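Local coordinates for protein FMN reductase (NADPH) (Bacillus subtilis, PDB 3N2S) that uses NADPH as reductant in its FMN reductase activity, and also reduces nitroaromatic compounds, quinones and azo dyes, at residues A117-S122 against I132-G137; R85-A90 against H96-L101; P54-E59 against T146-T151; Q20-E25 against L161-P166. All blocks are in the same frame, centred on the assembly; numbering follows the deposited sequence.

Contact 1: A117-S122 against I132-G137; sequences AAQNMS and ICYIGG. With FMN (flavin mononucleotide), chain E.
The phenol oxygen of Tyr-134 is approached by two polar side chains of helix 104-127. Gln-119 NE2 comes in at the ring edge, 2.7 Å from Tyr-134 OH, the amide and ring planes 14° apart, but this hydrogen bond is weak and strongly bent (N-H...O 125°). Ser-122 OG lies 3.2 Å from Tyr-134 OH and 3.0 Å from Ala-118 O, and offers its one proton either to the phenol or to the carbonyl. Gln-119 gets there because its chain starts anti to the backbone N (chi1 -169°) and then folds at CG. Ala-118 CB adds an apolar touch, 3.8 Å from Tyr-134 CE1, and Ser-122 OG also meets Ile-132 CD1. Leu-116 of the second subunit packs on both Gln-119 and Tyr-134.

The flavin lies beyond the tyrosine, with C8M over one face of its ring and C8 3.4 Å from Tyr-134 CB. Further along the chain, Gly-136 N gives FMN N5 a nearly straight bond of 2.8 Å, and Gly-137 N reaches FMN O4 at 3.1 Å. A strand packed on a buried helix and leading into a backbone grip on the isoalloxazine N5 is part of the FMN site of the nitroreductase fold.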
# COMPACT_ATOMS: atom_id res chain seq x y z
N ALA A 117 -1.14 -5.93 0.80
CA ALA A 117 -1.69 -7.05 1.58
C ALA A 117 -2.88 -6.56 2.46
O ALA A 117 -3.92 -7.23 2.51
CB ALA A 117 -0.60 -7.66 2.45
N ALA A 118 -2.71 -5.41 3.14
CA ALA A 118 -3.76 -4.86 4.00
C ALA A 118 -5.02 -4.52 3.24
O ALA A 118 -6.12 -4.75 3.75
CB ALA A 118 -3.26 -3.63 4.75
N GLN A 119 -4.87 -3.94 2.04
CA GLN A 119 -6.04 -3.58 1.24
C GLN A 119 -6.78 -4.81 0.70
O GLN A 119 -8.01 -4.77 0.63
CB GLN A 119 -5.74 -2.50 0.19
CG GLN A 119 -7.01 -1.92 -0.46
CD GLN A 119 -8.10 -1.39 0.46
OE1 GLN A 119 -9.30 -1.45 0.13
NE2 GLN A 119 -7.76 -0.88 1.62
N ASN A 120 -6.05 -5.89 0.39
CA ASN A 120 -6.67 -7.17 0.01
C ASN A 120 -7.48 -7.69 1.20
O ASN A 120 -8.63 -8.13 1.02
CB ASN A 120 -5.61 -8.19 -0.37
CG ASN A 120 -5.52 -8.44 -1.86
OD1 ASN A 120 -4.80 -9.32 -2.31
ND2 ASN A 120 -6.24 -7.68 -2.64
N MSE A 121 -6.90 -7.63 2.42
CA MSE A 121 -7.62 -8.05 3.63
C MSE A 121 -8.89 -7.21 3.82
O MSE A 121 -9.94 -7.75 4.16
CB MSE A 121 -6.73 -7.96 4.90
CG MSE A 121 -7.48 -8.43 6.15
SE MSE A 121 -6.47 -8.47 7.79
CE MSE A 121 -5.27 -10.03 7.41
N SER A 122 -8.78 -5.87 3.60
CA SER A 122 -9.91 -4.96 3.79
C SER A 122 -11.06 -5.31 2.84
O SER A 122 -12.21 -5.42 3.28
CB SER A 122 -9.47 -3.51 3.61
OG SER A 122 -8.53 -3.15 4.63
N ILE A 132 -14.26 -2.47 8.54
CA ILE A 132 -12.83 -2.28 8.81
C ILE A 132 -12.53 -0.82 9.13
O ILE A 132 -13.22 0.08 8.65
CB ILE A 132 -11.89 -2.82 7.67
CG1 ILE A 132 -12.00 -2.01 6.34
CG2 ILE A 132 -12.06 -4.32 7.40
CD1 ILE A 132 -10.99 -0.80 6.20
N CYS A 133 -11.42 -0.60 9.84
CA CYS A 133 -10.86 0.72 10.07
C CYS A 133 -9.37 0.58 10.24
O CYS A 133 -8.90 -0.17 11.10
CB CYS A 133 -11.50 1.47 11.25
SG CYS A 133 -11.08 3.24 11.29
N TYR A 134 -8.61 1.28 9.36
CA TYR A 134 -7.14 1.32 9.46
C TYR A 134 -6.80 2.18 10.67
O TYR A 134 -7.53 3.11 10.97
CB TYR A 134 -6.54 1.97 8.23
CG TYR A 134 -6.42 1.05 7.04
CD1 TYR A 134 -5.20 0.46 6.71
CD2 TYR A 134 -7.51 0.80 6.21
CE1 TYR A 134 -5.08 -0.38 5.61
CE2 TYR A 134 -7.40 -0.02 5.09
CZ TYR A 134 -6.18 -0.62 4.80
OH TYR A 134 -6.04 -1.40 3.70
N ILE A 135 -5.70 1.85 11.38
CA ILE A 135 -5.27 2.57 12.59
C ILE A 135 -3.80 2.96 12.48
O ILE A 135 -2.91 2.22 12.91
CB ILE A 135 -5.56 1.77 13.90
CG1 ILE A 135 -7.05 1.23 13.98
CG2 ILE A 135 -5.14 2.61 15.17
CD1 ILE A 135 -8.18 2.32 14.13
N GLY A 136 -3.57 4.12 11.89
CA GLY A 136 -2.23 4.70 11.76
C GLY A 136 -1.78 5.34 13.06
O GLY A 136 -0.60 5.64 13.22
N GLY A 137 -2.73 5.55 13.98
CA GLY A 137 -2.50 6.12 15.30
C GLY A 137 -1.42 5.42 16.10
O GLY A 137 -0.77 6.06 16.93
N1 FMN E . -9.18 6.27 11.21
C2 FMN E . -9.19 6.34 12.57
O2 FMN E . -10.26 6.51 13.18
N3 FMN E . -8.04 6.24 13.28
C4 FMN E . -6.78 6.02 12.78
O4 FMN E . -5.77 5.92 13.49
C4A FMN E . -6.71 5.91 11.31
N5 FMN E . -5.56 5.64 10.72
C5A FMN E . -5.59 5.39 9.33
C6 FMN E . -4.37 4.99 8.72
C7 FMN E . -4.34 4.62 7.38
C7M FMN E . -3.05 4.09 6.79
C8 FMN E . -5.53 4.76 6.57
C8M FMN E . -5.53 4.45 5.12
C9 FMN E . -6.76 5.20 7.16
C9A FMN E . -6.81 5.54 8.53
N10 FMN E . -8.01 5.88 9.21
C10 FMN E . -8.05 6.04 10.56
C1' FMN E . -9.27 5.99 8.44
C2' FMN E . -9.27 7.32 7.66
O2' FMN E . -9.54 8.31 8.56
C3' FMN E . -10.41 7.24 6.65
O3' FMN E . -10.08 6.16 5.72
C4' FMN E . -10.66 8.62 5.90
O4' FMN E . -11.32 9.50 6.83
C5' FMN E . -11.67 8.40 4.74
O5' FMN E . -12.90 7.88 5.33
P FMN E . -13.60 6.53 4.81
O1P FMN E . -13.98 6.69 3.36
O2P FMN E . -14.71 6.42 5.82
O3P FMN E . -12.55 5.44 5.10

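Contact 2: R85-A90 against H96-L101; sequences RHQQLA and HISELL
Ile-97 packs against Ala-90, its CG1 3.6 Å from Ala-90 CB, with CG2 resting on the same methyl. Its CG1 sits between the backbone N and the carbonyl carbon (chi1 72°), a placement that turns the branch to the helix and carries CD1 to 3.7 Å from His-86 O. One turn toward the helix start, Leu-101 spreads its two methyls over neighbouring residues: CD1 lies 3.8 Å from Gln-87 CB, and CD2 touches His-86 CB. The polar link is made by Gln-87, whose extended chain brings NE2 to 2.8 Å from Ser-98 OG in a weak, bent hydrogen bond. Replacing Ile-97 by an alanine would probably leave the Ala-90 methyl without its apolar partner and open a gap beside His-86 O.

The chain leaving helix 84-92 doubles back along it before helix 104-127 begins. Water 1 bridges the two backbones, giving a hydrogen to Gln-87 O (2.7 Å) and accepting one from Ile-97 N (3.0 Å). The returning chain is held in tight turns, Leu-100 N bonding to Ile-97 O and Leu-101 N to Ser-98 O.

Further out, Ser-98 OG has a second weak partner in His-154, and His-86 turns its ring away to bond through NE2 to Val-43 O. Met-229 of the second subunit packs on Ile-97 and Leu-100, while Trp-221 of that subunit packs on Leu-89.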
# COMPACT_ATOMS: atom_id res chain seq x y z
N ARG A 85 12.76 -11.45 8.26
CA ARG A 85 12.63 -12.77 7.61
C ARG A 85 13.81 -12.98 6.65
O ARG A 85 14.45 -14.04 6.68
CB ARG A 85 11.30 -12.80 6.83
CG ARG A 85 11.01 -14.10 6.05
CD ARG A 85 9.66 -14.09 5.34
NE ARG A 85 8.56 -13.92 6.31
CZ ARG A 85 7.75 -12.86 6.35
NH1 ARG A 85 7.87 -11.90 5.44
NH2 ARG A 85 6.83 -12.77 7.29
N HIS A 86 14.13 -11.95 5.85
CA HIS A 86 15.20 -11.92 4.85
C HIS A 86 16.57 -11.92 5.52
O HIS A 86 17.46 -12.67 5.10
CB HIS A 86 14.96 -10.73 3.88
CG HIS A 86 13.53 -10.67 3.43
ND1 HIS A 86 12.53 -10.15 4.25
CD2 HIS A 86 12.96 -11.17 2.31
CE1 HIS A 86 11.39 -10.33 3.59
NE2 HIS A 86 11.60 -10.93 2.41
N GLN A 87 16.73 -11.14 6.61
CA GLN A 87 17.96 -11.14 7.41
C GLN A 87 18.24 -12.55 7.93
O GLN A 87 19.34 -13.06 7.76
CB GLN A 87 17.84 -10.17 8.60
CG GLN A 87 19.16 -10.02 9.37
CD GLN A 87 19.00 -9.44 10.75
OE1 GLN A 87 17.95 -9.53 11.40
NE2 GLN A 87 20.08 -8.87 11.25
N GLN A 88 17.23 -13.19 8.58
CA GLN A 88 17.36 -14.53 9.16
C GLN A 88 17.53 -15.66 8.13
O GLN A 88 18.29 -16.60 8.36
CB GLN A 88 16.20 -14.83 10.11
CG GLN A 88 16.19 -14.01 11.41
CD GLN A 88 17.38 -14.15 12.35
OE1 GLN A 88 17.68 -13.22 13.12
NE2 GLN A 88 18.03 -15.31 12.39
N LEU A 89 16.84 -15.54 6.99
CA LEU A 89 16.89 -16.46 5.85
C LEU A 89 18.37 -16.54 5.39
O LEU A 89 18.91 -17.63 5.23
CB LEU A 89 15.97 -15.85 4.75
CG LEU A 89 16.00 -16.27 3.31
CD1 LEU A 89 14.72 -15.85 2.65
CD2 LEU A 89 17.14 -15.60 2.56
N ALA A 90 19.03 -15.37 5.27
CA ALA A 90 20.43 -15.26 4.84
C ALA A 90 21.39 -15.83 5.89
O ALA A 90 22.33 -16.54 5.52
CB ALA A 90 20.77 -13.82 4.53
N HIS A 96 25.33 -12.57 6.08
CA HIS A 96 24.99 -11.48 7.00
C HIS A 96 24.77 -10.23 6.17
O HIS A 96 25.70 -9.45 5.95
CB HIS A 96 26.07 -11.34 8.09
CG HIS A 96 26.09 -12.52 9.02
ND1 HIS A 96 26.87 -13.63 8.75
CD2 HIS A 96 25.34 -12.76 10.12
CE1 HIS A 96 26.58 -14.51 9.71
NE2 HIS A 96 25.66 -14.02 10.55
N ILE A 97 23.52 -10.08 5.66
CA ILE A 97 23.05 -9.09 4.67
C ILE A 97 22.32 -7.82 5.16
O ILE A 97 21.79 -7.10 4.32
CB ILE A 97 22.18 -9.82 3.60
CG1 ILE A 97 20.79 -10.23 4.20
CG2 ILE A 97 22.92 -11.01 2.93
CD1 ILE A 97 19.64 -10.26 3.23
N SER A 98 22.27 -7.55 6.49
CA SER A 98 21.58 -6.39 7.08
C SER A 98 21.78 -5.07 6.33
O SER A 98 20.80 -4.36 6.14
CB SER A 98 21.96 -6.20 8.55
OG SER A 98 21.30 -7.15 9.36
N GLU A 99 23.02 -4.75 5.94
CA GLU A 99 23.35 -3.50 5.21
C GLU A 99 22.56 -3.37 3.91
O GLU A 99 22.26 -2.25 3.50
CB GLU A 99 24.86 -3.40 4.90
CG GLU A 99 25.74 -3.24 6.13
CD GLU A 99 27.15 -2.77 5.87
OE1 GLU A 99 27.73 -3.16 4.83
OE2 GLU A 99 27.69 -2.02 6.72
N LEU A 100 22.21 -4.50 3.26
CA LEU A 100 21.47 -4.52 2.00
C LEU A 100 19.95 -4.23 2.17
O LEU A 100 19.28 -3.83 1.22
CB LEU A 100 21.69 -5.88 1.29
CG LEU A 100 23.16 -6.30 1.02
CD1 LEU A 100 23.20 -7.55 0.17
CD2 LEU A 100 23.96 -5.19 0.36
N LEU A 101 19.42 -4.41 3.39
CA LEU A 101 18.00 -4.25 3.74
C LEU A 101 17.66 -2.87 4.26
O LEU A 101 16.48 -2.57 4.46
CB LEU A 101 17.63 -5.30 4.83
CG LEU A 101 18.00 -6.78 4.55
CD1 LEU A 101 17.92 -7.61 5.83
CD2 LEU A 101 17.15 -7.39 3.43
O HOH W 1 21.64 -11.71 7.32

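Contact 3: P54-E59 against T146-T151; sequences PEKKRE and TEVLQT
Two surface helices on one side of the sheet meet where the start of helix 54-63 passes the C-terminal end of helix 142-149, with Val-148 set against Lys-56 and Glu-59, one methyl to each. The lysine supplies the polar bond: Lys-56 NZ donates to Val-148 O at 2.8 Å, in the carbonyl plane, with a C=O...N angle of 150°. Its chain runs straight until the last torsion, where it bends (chi4 -62°) and turns the ammonium onto the oxygen. At this C-terminal helix end the Lys-56 ammonium probably sits favourably with the helix dipole. Below the charge the aliphatic part packs alongside the valine, Lys-56 CB lying 3.8 Å from Val-148 CG1.

The other methyl faces the acid, with Val-148 CG2 3.7 Å from Glu-59 OE2, a van der Waals contact of a methyl with the carboxylate. Leu-60 and Leu-63 of the same helix as the acid also pack on the valine.

Helix 142-149 closes in a Schellman motif. Gln-150 has positive phi (52°), Thr-151 N returns to Thr-146 O at 3.1 Å, and a weak bond joins Gln-150 N to Glu-147 O. Gln-150 NE2 adds a straight 2.8 Å bond on a lone pair of that same Glu-147 O. Thr-186 of the second subunit packs on Lys-56 and Gln-150.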
# COMPACT_ATOMS: atom_id res chain seq x y z
N PRO A 54 -6.49 -9.10 25.51
CA PRO A 54 -7.13 -7.86 26.00
C PRO A 54 -6.17 -6.78 26.47
O PRO A 54 -6.36 -5.63 26.11
CB PRO A 54 -8.04 -8.38 27.13
CG PRO A 54 -8.42 -9.73 26.68
CD PRO A 54 -7.12 -10.29 26.13
N GLU A 55 -5.12 -7.15 27.21
CA GLU A 55 -4.15 -6.16 27.68
C GLU A 55 -3.40 -5.49 26.54
O GLU A 55 -3.22 -4.28 26.57
CB GLU A 55 -3.18 -6.72 28.75
CG GLU A 55 -2.13 -5.74 29.27
CD GLU A 55 -2.52 -4.35 29.78
OE1 GLU A 55 -3.72 -4.12 30.04
OE2 GLU A 55 -1.62 -3.49 29.93
N LYS A 56 -2.98 -6.27 25.54
CA LYS A 56 -2.26 -5.70 24.38
C LYS A 56 -3.18 -4.83 23.51
O LYS A 56 -2.75 -3.77 23.07
CB LYS A 56 -1.60 -6.80 23.53
CG LYS A 56 -0.50 -7.54 24.30
CD LYS A 56 0.22 -8.57 23.41
CE LYS A 56 1.28 -9.32 24.20
NZ LYS A 56 2.34 -8.41 24.69
N LYS A 57 -4.43 -5.25 23.29
CA LYS A 57 -5.40 -4.46 22.49
C LYS A 57 -5.63 -3.12 23.18
O LYS A 57 -5.69 -2.09 22.51
CB LYS A 57 -6.75 -5.21 22.36
CG LYS A 57 -6.73 -6.37 21.36
CD LYS A 57 -8.07 -7.12 21.29
CE LYS A 57 -9.01 -6.45 20.31
NZ LYS A 57 -10.07 -7.36 19.76
N ARG A 58 -5.73 -3.14 24.54
CA ARG A 58 -5.92 -1.94 25.36
C ARG A 58 -4.73 -1.01 25.23
O ARG A 58 -4.92 0.18 24.97
CB ARG A 58 -6.17 -2.30 26.85
CG ARG A 58 -6.63 -1.09 27.66
CD ARG A 58 -6.24 -1.18 29.13
NE ARG A 58 -4.81 -1.41 29.34
CZ ARG A 58 -3.89 -0.45 29.39
NH1 ARG A 58 -2.61 -0.75 29.59
NH2 ARG A 58 -4.23 0.82 29.23
N GLU A 59 -3.51 -1.53 25.41
CA GLU A 59 -2.30 -0.71 25.31
C GLU A 59 -2.22 -0.04 23.95
O GLU A 59 -1.93 1.15 23.87
CB GLU A 59 -1.02 -1.55 25.52
CG GLU A 59 -0.80 -2.08 26.92
CD GLU A 59 0.37 -3.04 26.97
OE1 GLU A 59 0.21 -4.21 26.53
OE2 GLU A 59 1.46 -2.59 27.38
N THR A 146 6.41 -1.47 19.48
CA THR A 146 7.35 -2.57 19.25
C THR A 146 7.57 -3.38 20.53
O THR A 146 7.79 -4.59 20.45
CB THR A 146 8.67 -2.08 18.63
OG1 THR A 146 9.33 -1.17 19.51
CG2 THR A 146 8.48 -1.44 17.25
N GLU A 147 7.47 -2.73 21.72
CA GLU A 147 7.59 -3.43 23.00
C GLU A 147 6.35 -4.29 23.25
O GLU A 147 6.48 -5.41 23.73
CB GLU A 147 7.78 -2.45 24.18
CG GLU A 147 9.06 -1.67 24.17
CD GLU A 147 9.27 -0.96 25.49
OE1 GLU A 147 9.12 0.29 25.53
OE2 GLU A 147 9.51 -1.65 26.50
N VAL A 148 5.13 -3.77 22.93
CA VAL A 148 3.87 -4.52 23.11
C VAL A 148 3.91 -5.79 22.22
O VAL A 148 3.58 -6.89 22.68
CB VAL A 148 2.62 -3.64 22.81
CG1 VAL A 148 1.34 -4.47 22.71
CG2 VAL A 148 2.44 -2.53 23.83
N LEU A 149 4.31 -5.62 20.96
CA LEU A 149 4.32 -6.70 19.97
C LEU A 149 5.61 -7.52 19.96
O LEU A 149 5.68 -8.52 19.25
CB LEU A 149 4.04 -6.12 18.57
CG LEU A 149 2.74 -5.30 18.41
CD1 LEU A 149 2.68 -4.65 17.04
CD2 LEU A 149 1.50 -6.15 18.64
N GLN A 150 6.65 -7.07 20.71
CA GLN A 150 7.97 -7.72 20.79
C GLN A 150 8.55 -7.94 19.39
O GLN A 150 8.98 -9.05 19.04
CB GLN A 150 7.91 -9.01 21.64
CG GLN A 150 7.62 -8.74 23.13
CD GLN A 150 8.83 -8.20 23.88
OE1 GLN A 150 9.84 -8.89 24.06
NE2 GLN A 150 8.75 -6.95 24.33
N THR A 151 8.47 -6.89 18.55
CA THR A 151 8.97 -6.99 17.18
C THR A 151 10.48 -6.83 17.18
O THR A 151 11.00 -5.96 17.86
CB THR A 151 8.26 -6.04 16.22
OG1 THR A 151 8.36 -4.70 16.72
CG2 THR A 151 6.82 -6.44 15.93

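Contact 4: Q20-E25 against L161-P166; sequences QLLTAE and LAVGHP
Leu-22 and Val-163 form the tight, apolar half of this contact, Leu-22 CD1 meeting Val-163 CG1 at 3.8 Å as the side chains cross at about a right angle. Leu-22 CD2 lies 4.3 Å from Gly-164 CA.

The other half faces solvent. Here the amide of Gln-20 stacks over one face of the His-165 ring, the planes only 6° apart, with Gln-20 CD 3.4 Å from His-165 NE2 and Gln-20 OE1 above the ring centre. The extended glutamine chain (chi2 -177°) carries the amide out over the imidazole, and a chi3 near zero (-10°) lays it flat. No direct hydrogen bond joins the segments; waters do. Water 2 links Gln-20 O (2.7 Å) to His-165 N (2.9 Å), and water 3, 2.7 Å from His-165 NE2 and near its ring plane, also bonds to Leu-21 O. With an alanine at His-165, the Gln-20 amide would probably be set free to turn and water 3 left without its ring partner.

The connection running into helix 24-35, where Thr-23 is the N-cap, lies against the end of strand 155-164. Leu-30 of that helix packs on both Leu-22 and Val-163, while His-75 of strand 75-82 touches Leu-22.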
# COMPACT_ATOMS: atom_id res chain seq x y z
N GLN A 20 -18.86 -9.54 18.92
CA GLN A 20 -18.70 -10.83 18.24
C GLN A 20 -17.31 -10.97 17.62
O GLN A 20 -16.97 -10.22 16.70
CB GLN A 20 -19.78 -11.04 17.18
CG GLN A 20 -19.82 -12.48 16.63
CD GLN A 20 -20.84 -12.68 15.53
OE1 GLN A 20 -21.68 -11.82 15.25
NE2 GLN A 20 -20.77 -13.82 14.87
N LEU A 21 -16.52 -11.92 18.12
CA LEU A 21 -15.16 -12.14 17.62
C LEU A 21 -15.18 -12.81 16.24
O LEU A 21 -16.13 -13.51 15.90
CB LEU A 21 -14.29 -12.94 18.61
CG LEU A 21 -14.16 -12.41 20.06
CD1 LEU A 21 -13.52 -13.44 20.95
CD2 LEU A 21 -13.37 -11.10 20.13
N LEU A 22 -14.12 -12.57 15.45
CA LEU A 22 -13.96 -13.24 14.17
C LEU A 22 -13.66 -14.70 14.47
O LEU A 22 -12.98 -14.99 15.47
CB LEU A 22 -12.78 -12.65 13.38
CG LEU A 22 -12.88 -11.17 12.96
CD1 LEU A 22 -11.86 -10.86 11.88
CD2 LEU A 22 -14.30 -10.80 12.45
N THR A 23 -14.14 -15.60 13.63
CA THR A 23 -13.86 -17.03 13.79
C THR A 23 -12.45 -17.32 13.26
O THR A 23 -11.89 -16.49 12.53
CB THR A 23 -14.93 -17.87 13.06
OG1 THR A 23 -14.79 -17.69 11.65
CG2 THR A 23 -16.35 -17.52 13.51
N ALA A 24 -11.90 -18.50 13.58
CA ALA A 24 -10.58 -18.89 13.09
C ALA A 24 -10.60 -19.03 11.56
O ALA A 24 -9.61 -18.69 10.91
CB ALA A 24 -10.14 -20.20 13.73
N GLU A 25 -11.75 -19.46 10.99
CA GLU A 25 -11.96 -19.59 9.54
C GLU A 25 -11.95 -18.20 8.85
O GLU A 25 -11.35 -18.06 7.78
CB GLU A 25 -13.30 -20.30 9.25
CG GLU A 25 -13.58 -20.53 7.78
CD GLU A 25 -15.02 -20.85 7.45
OE1 GLU A 25 -15.89 -19.97 7.67
OE2 GLU A 25 -15.29 -21.98 6.98
N LEU A 161 -5.35 -2.70 11.76
CA LEU A 161 -6.58 -2.86 10.99
C LEU A 161 -7.58 -3.52 11.92
O LEU A 161 -7.39 -4.67 12.30
CB LEU A 161 -6.38 -3.70 9.70
CG LEU A 161 -7.58 -3.72 8.74
CD1 LEU A 161 -7.79 -2.31 8.09
CD2 LEU A 161 -7.41 -4.81 7.67
N ALA A 162 -8.58 -2.74 12.36
CA ALA A 162 -9.66 -3.21 13.21
C ALA A 162 -10.69 -3.82 12.27
O ALA A 162 -11.02 -3.23 11.25
CB ALA A 162 -10.27 -2.05 13.99
N VAL A 163 -11.09 -5.07 12.55
CA VAL A 163 -12.06 -5.79 11.72
C VAL A 163 -13.16 -6.33 12.66
O VAL A 163 -12.84 -6.82 13.73
CB VAL A 163 -11.42 -6.96 10.91
CG1 VAL A 163 -12.44 -7.59 9.97
CG2 VAL A 163 -10.17 -6.50 10.13
N GLY A 164 -14.41 -6.23 12.25
CA GLY A 164 -15.51 -6.76 13.06
C GLY A 164 -16.87 -6.64 12.42
O GLY A 164 -17.00 -6.18 11.28
N HIS A 165 -17.90 -7.04 13.17
CA HIS A 165 -19.30 -6.99 12.77
C HIS A 165 -19.76 -5.58 13.09
O HIS A 165 -19.66 -5.18 14.24
CB HIS A 165 -20.13 -8.04 13.55
CG HIS A 165 -19.78 -9.45 13.19
ND1 HIS A 165 -20.36 -10.08 12.11
CD2 HIS A 165 -18.86 -10.28 13.74
CE1 HIS A 165 -19.81 -11.28 12.05
NE2 HIS A 165 -18.90 -11.45 13.01
N PRO A 166 -20.17 -4.77 12.09
CA PRO A 166 -20.55 -3.39 12.42
C PRO A 166 -21.78 -3.27 13.32
O PRO A 166 -22.74 -4.01 13.13
CB PRO A 166 -20.79 -2.75 11.04
CG PRO A 166 -20.14 -3.69 10.04
CD PRO A 166 -20.31 -5.04 10.65
O HOH W 2 -17.06 -7.64 15.91
O HOH W 3 -17.49 -13.66 13.51

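Along the chain the contacts are nested: contact 4 closes the widest loop and encloses contact 3, which in turn encloses contact 2 and then contact 1. Contacts 1 and 4 have centres about 13 Å apart and touch through neighbouring strands 131-135 and 155-164 of the antiparallel sheet, where Cys-133 O probably accepts a hydrogen bond from Ala-162 N. Contact 3 lies about 18 Å from contact 1 and 19 Å from contact 4, centre to centre. Contact 2 is peripheral, its centre about 34 Å from that of contact 4. Contacts 1, 2 and 3 all reach the second subunit, so the flavin-side strand and the outlying helices face that partner, which does not touch contact 4.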